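Peptidoglycan-recognition protein SA (Drosophila melanogaster, PDB 1SXR) recognises the peptidoglycan of Gram-positive bacteria and activates the Toll pathway in the innate immune defence of the fly. Local coordinates at residues Tyr64-Asn67 with Asn72-Ser75; Tyr100-Ile105 with Ser151-Thr156. All blocks are in the same frame, centred on the assembly; numbering follows the deposited sequence. Where two conformers were deposited one is given.

Interaction 1 (Tyr64-Asn67 with Asn72-Ser75). With EDO (1,2-ethanediol), chain D.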
loop_
_atom_site.group_PDB
_atom_site.type_symbol
_atom_site.label_atom_id
_atom_site.label_comp_id
_atom_site.label_asym_id
_atom_site.label_seq_id
_atom_site.Cartn_x
_atom_site.Cartn_y
_atom_site.Cartn_z
ATOM N N TYR A 64 4.518 9.314 12.867
ATOM C CA TYR A 64 3.198 9.099 13.462
ATOM C C TYR A 64 2.930 7.589 13.626
ATOM O O TYR A 64 2.517 7.113 14.678
ATOM C CB TYR A 64 2.144 9.757 12.559
ATOM C CG TYR A 64 0.722 9.564 12.999
ATOM C CD1 TYR A 64 0.276 9.995 14.232
ATOM C CD2 TYR A 64 -0.183 8.968 12.135
ATOM C CE1 TYR A 64 -1.080 9.807 14.600
ATOM C CE2 TYR A 64 -1.493 8.788 12.476
ATOM C CZ TYR A 64 -1.935 9.193 13.704
ATOM O OH TYR A 64 -3.278 8.971 14.003
ATOM N N HIS A 65 3.174 6.807 12.590
ATOM C CA HIS A 65 2.908 5.383 12.702
ATOM C C HIS A 65 3.773 4.676 13.742
ATOM O O HIS A 65 3.271 3.852 14.501
ATOM C CB HIS A 65 3.106 4.727 11.335
ATOM C CG HIS A 65 2.016 5.053 10.373
ATOM N ND1 HIS A 65 1.830 4.379 9.178
ATOM C CD2 HIS A 65 1.020 5.966 10.456
ATOM C CE1 HIS A 65 0.776 4.887 8.557
ATOM N NE2 HIS A 65 0.261 5.846 9.315
ATOM N N GLN A 66 5.066 4.972 13.764
ATOM C CA GLN A 66 5.977 4.338 14.719
ATOM C C GLN A 66 5.788 4.806 16.147
ATOM O O GLN A 66 5.813 3.976 17.067
ATOM C CB GLN A 66 7.435 4.565 14.307
ATOM C CG GLN A 66 7.827 3.701 13.117
ATOM C CD GLN A 66 9.303 3.888 12.728
ATOM O OE1 GLN A 66 9.818 5.013 12.773
ATOM N NE2 GLN A 66 9.967 2.790 12.349
ATOM N N ASN A 67 5.600 6.110 16.342
ATOM C CA ASN A 67 5.674 6.676 17.691
ATOM C C ASN A 67 4.339 6.984 18.326
ATOM O O ASN A 67 4.287 7.213 19.551
ATOM C CB ASN A 67 6.539 7.926 17.677
ATOM C CG ASN A 67 7.951 7.646 17.190
ATOM O OD1 ASN A 67 8.461 6.540 17.336
ATOM N ND2 ASN A 67 8.569 8.636 16.592
ATOM N N ASN A 72 5.683 -0.924 13.765
ATOM C CA ASN A 72 7.128 -1.084 13.611
ATOM C C ASN A 72 7.663 -0.178 12.510
ATOM O O ASN A 72 8.840 0.157 12.503
ATOM C CB ASN A 72 7.479 -2.545 13.326
ATOM C CG ASN A 72 7.404 -3.391 14.577
ATOM O OD1 ASN A 72 7.773 -2.930 15.652
ATOM N ND2 ASN A 72 6.871 -4.599 14.450
ATOM N N ASP A 73 6.785 0.241 11.602
ATOM C CA ASP A 73 7.204 1.031 10.438
ATOM C C ASP A 73 5.941 1.705 9.881
ATOM O O ASP A 73 4.815 1.475 10.382
ATOM C CB ASP A 73 7.835 0.102 9.398
ATOM C CG ASP A 73 8.840 0.794 8.519
ATOM O OD1 ASP A 73 8.803 2.038 8.413
ATOM O OD2 ASP A 73 9.673 0.140 7.832
ATOM N N ILE A 74 6.125 2.535 8.861
ATOM C CA ILE A 74 4.970 3.004 8.104
ATOM C C ILE A 74 4.081 1.792 7.755
ATOM O O ILE A 74 4.579 0.699 7.418
ATOM C CB ILE A 74 5.427 3.791 6.852
ATOM C CG1 ILE A 74 4.309 4.691 6.325
ATOM C CG2 ILE A 74 6.148 2.957 5.851
ATOM C CD1 ILE A 74 4.879 5.916 5.624
ATOM N N SER A 75 2.762 1.952 7.888
ATOM C CA SER A 75 1.878 0.770 7.936
ATOM C C SER A 75 1.838 0.016 6.606
ATOM O O SER A 75 1.733 -1.229 6.571
ATOM C CB SER A 75 0.464 1.182 8.324
ATOM O OG SER A 75 -0.091 1.982 7.289
HETATM C C1 EDO D . -2.707 4.080 9.883
HETATM O O1 EDO D . -3.680 3.272 10.568
HETATM C C2 EDO D . -2.739 3.771 8.390
HETATM O O2 EDO D . -2.678 2.358 8.172
#

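Interaction 2 (Tyr100-Ile105 with Ser151-Thr156). With SO4 (sulfate ion), chain C.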
loop_
_atom_site.group_PDB
_atom_site.type_symbol
_atom_site.label_atom_id
_atom_site.label_comp_id
_atom_site.label_asym_id
_atom_site.label_seq_id
_atom_site.Cartn_x
_atom_site.Cartn_y
_atom_site.Cartn_z
ATOM N N TYR A 100 -5.966 -5.227 9.281
ATOM C CA TYR A 100 -6.099 -6.380 10.153
ATOM C C TYR A 100 -6.568 -7.619 9.389
ATOM O O TYR A 100 -7.546 -7.573 8.614
ATOM C CB TYR A 100 -7.086 -6.092 11.303
ATOM C CG TYR A 100 -7.541 -7.387 11.964
ATOM C CD1 TYR A 100 -6.708 -8.047 12.821
ATOM C CD2 TYR A 100 -8.790 -7.958 11.683
ATOM C CE1 TYR A 100 -7.066 -9.243 13.402
ATOM C CE2 TYR A 100 -9.177 -9.177 12.270
ATOM C CZ TYR A 100 -8.297 -9.810 13.135
ATOM O OH TYR A 100 -8.642 -11.020 13.744
ATOM N N GLY A 101 -5.845 -8.727 9.585
ATOM C CA GLY A 101 -6.208 -9.987 8.929
ATOM C C GLY A 101 -5.506 -10.186 7.600
ATOM O O GLY A 101 -5.484 -11.309 7.042
ATOM N N TYR A 102 -4.944 -9.093 7.086
ATOM C CA TYR A 102 -4.264 -9.109 5.788
ATOM C C TYR A 102 -2.862 -8.533 5.836
ATOM O O TYR A 102 -2.291 -8.192 4.799
ATOM C CB TYR A 102 -5.118 -8.426 4.692
ATOM C CG TYR A 102 -6.287 -9.311 4.258
ATOM C CD1 TYR A 102 -6.159 -10.176 3.193
ATOM C CD2 TYR A 102 -7.473 -9.300 4.959
ATOM C CE1 TYR A 102 -7.213 -11.011 2.834
ATOM C CE2 TYR A 102 -8.546 -10.115 4.606
ATOM C CZ TYR A 102 -8.384 -10.964 3.525
ATOM O OH TYR A 102 -9.403 -11.788 3.130
ATOM N N ASN A 103 -2.289 -8.404 7.033
ATOM C CA ASN A 103 -0.934 -7.905 7.148
ATOM C C ASN A 103 0.102 -9.001 6.911
ATOM O O ASN A 103 0.998 -8.822 6.082
ATOM C CB ASN A 103 -0.714 -7.272 8.515
ATOM C CG ASN A 103 -1.556 -6.031 8.711
ATOM O OD1 ASN A 103 -1.605 -5.169 7.839
ATOM N ND2 ASN A 103 -2.193 -5.914 9.872
ATOM N N ALA A 104 -0.030 -10.142 7.598
ATOM C CA ALA A 104 0.885 -11.257 7.361
ATOM C C ALA A 104 0.737 -11.807 5.938
ATOM O O ALA A 104 1.725 -12.206 5.329
ATOM C CB ALA A 104 0.639 -12.377 8.374
ATOM N N ILE A 105 -0.491 -11.843 5.424
ATOM C CA ILE A 105 -0.748 -12.517 4.124
ATOM C C ILE A 105 -0.986 -11.583 2.923
ATOM O O ILE A 105 -1.238 -12.046 1.808
ATOM C CB ILE A 105 -1.922 -13.522 4.233
ATOM C CG1 ILE A 105 -3.220 -12.767 4.504
ATOM C CG2 ILE A 105 -1.600 -14.613 5.270
ATOM C CD1 ILE A 105 -4.512 -13.629 4.495
ATOM N N SER A 151 -11.703 -1.488 2.465
ATOM C CA SER A 151 -13.086 -1.391 2.925
ATOM C C SER A 151 -13.833 -2.715 2.816
ATOM O O SER A 151 -14.861 -2.912 3.482
ATOM C CB SER A 151 -13.813 -0.278 2.168
ATOM O OG SER A 151 -13.907 -0.585 0.783
ATOM N N GLN A 152 -13.312 -3.625 2.002
ATOM C CA GLN A 152 -14.000 -4.921 1.844
ATOM C C GLN A 152 -13.800 -5.833 3.036
ATOM O O GLN A 152 -14.575 -6.776 3.227
ATOM C CB GLN A 152 -13.529 -5.637 0.577
ATOM C CG GLN A 152 -13.864 -4.909 -0.692
ATOM C CD GLN A 152 -13.385 -5.672 -1.908
ATOM O OE1 GLN A 152 -12.391 -5.306 -2.535
ATOM N NE2 GLN A 152 -14.094 -6.770 -2.244
ATOM N N VAL A 153 -12.762 -5.584 3.836
ATOM C CA VAL A 153 -12.387 -6.513 4.911
ATOM C C VAL A 153 -12.254 -5.912 6.317
ATOM O O VAL A 153 -12.260 -6.650 7.295
ATOM C CB VAL A 153 -11.121 -7.311 4.539
ATOM C CG1 VAL A 153 -11.417 -8.164 3.288
ATOM C CG2 VAL A 153 -9.952 -6.350 4.241
ATOM N N ILE A 154 -12.099 -4.592 6.419
ATOM C CA ILE A 154 -12.112 -3.951 7.742
ATOM C C ILE A 154 -13.032 -2.743 7.692
ATOM O O ILE A 154 -13.522 -2.365 6.627
ATOM C CB ILE A 154 -10.679 -3.538 8.237
ATOM C CG1 ILE A 154 -10.045 -2.533 7.274
ATOM C CG2 ILE A 154 -9.766 -4.778 8.426
ATOM C CD1 ILE A 154 -8.726 -1.996 7.785
ATOM N N SER A 155 -13.315 -2.173 8.855
ATOM C CA SER A 155 -14.210 -1.034 8.930
ATOM C C SER A 155 -13.470 0.247 8.577
ATOM O O SER A 155 -12.853 0.874 9.433
ATOM C CB SER A 155 -14.829 -0.908 10.329
ATOM O OG SER A 155 -15.668 -2.016 10.604
ATOM N N THR A 156 -13.514 0.602 7.300
ATOM C CA THR A 156 -12.809 1.773 6.786
ATOM C C THR A 156 -13.472 2.222 5.494
ATOM O O THR A 156 -14.137 1.421 4.821
ATOM C CB THR A 156 -11.307 1.425 6.536
ATOM O OG1 THR A 156 -10.590 2.601 6.087
ATOM C CG2 THR A 156 -11.152 0.440 5.381
HETATM S S SO4 C . -2.503 -9.982 10.677
HETATM O O1 SO4 C . -2.807 -10.092 9.260
HETATM O O2 SO4 C . -2.902 -8.683 11.153
HETATM O O3 SO4 C . -1.082 -10.059 10.883
HETATM O O4 SO4 C . -3.259 -10.978 11.398
HETATM O O HOH W 1 -9.887 -8.762 7.959
#

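Interaction 1 (Tyr64-Asn67 with Asn72-Ser75)
H65 presents the edge of its imidazole to the loop, where S75 N donates to H65 ND1 over 2.9 Å. The bond is bent (146°), but the donor lies close to the ring plane. Along the same edge I74 CA approaches to 3.6 Å from H65 ND1. H65 CE1 also comes within 3.3 Å of S75 OG. The ring reaches the loop because its CG stands beside the backbone N, anti to the carbonyl carbon (chi1 -73°). Q66, next on the helix, makes the second grip: its NE2 gives N72 O a nearly straight bond of 2.9 Å, N72 O lying in the plane of the Q66 amide while the donor sits above the N72 carbonyl plane. The same nitrogen also bonds P24 O. Putting an alanine here in place of H65 would probably cost S75 N this ring acceptor and open a gap beside I74. Further out, D73 OD1 receives I74 N at 2.8 Å and also Q62 NE2 from the helix, while D73 OD2 forms a salt bridge with K17. An ethanediol, probably from the crystallisation liquor, shares a hydrogen bond with S75 OG. The loop thus folds back along the C-terminal turn of helix 50-67 in this amidase-family fold, where residues 61-64 and 71-76 are inferred to bind peptidoglycan.

Interaction 2 (Tyr100-Ile105 with Ser151-Thr156)
The CA atoms of Y100 and I154, 6.9 Å apart, are the nearest such pair between two loops that no direct hydrogen bond joins. Both border the mixed sheet of the amidase-family fold: 100-105 runs into strand 106-111, whereas 151-156 comes off strand 145-149 and ends at T156, inferred to interact with peptidoglycan. Apolar side chains make the contact. The CG2 methyl of I154 lies 4.1 Å from Y100 CB and packs beside the Y100 carbonyl. Y102 and V153 cross at about a right angle. V153 CG1, beside the backbone N and anti to the carbonyl carbon (chi1 -62°), is thereby set 3.7 Å from Y102 CE2, obliquely to the ring, while V153 CG2 faces the neighbouring CD2. I148 of strand 145-149 touches both residues, and Y37 packs edge-to-face with Y102. The phenol of Y102 is tied at its OH to H178 O, in the C-terminal run of histidines, probably a purification tag. One water bridges the loops, donating to Y100 O at 2.7 Å and, over a longer reach, to V153 O. G101 has a positive phi of 92°, at which a CB would collide with the Y100 carbonyl oxygen. Beyond it a sulfate, probably from the crystallisation liquor, receives A104 N at O1 and N103 ND2 at O2. The shortest of these bonds runs from N103 N to sulfate O1, 2.8 Å.

How the interactions relate
Interaction 1 closes before interaction 2 opens along the chain, and all four segments belong to the same amidase-type domain. Their centres lie about 17 Å apart; the nearest atoms remain about 5 Å from each other, so the two do not touch. The first is local, joining the end of helix 50-67 to the loop that precedes strand 78-80. The second is long-range, bringing together loops 46 residues apart that flank strands 106-111 and 145-149, with strand 35-42 between these in the sheet. Residues inferred to contact peptidoglycan occur in both, and the side chains of S75 and T156 are about 11 Å apart, consistent with a shared binding region.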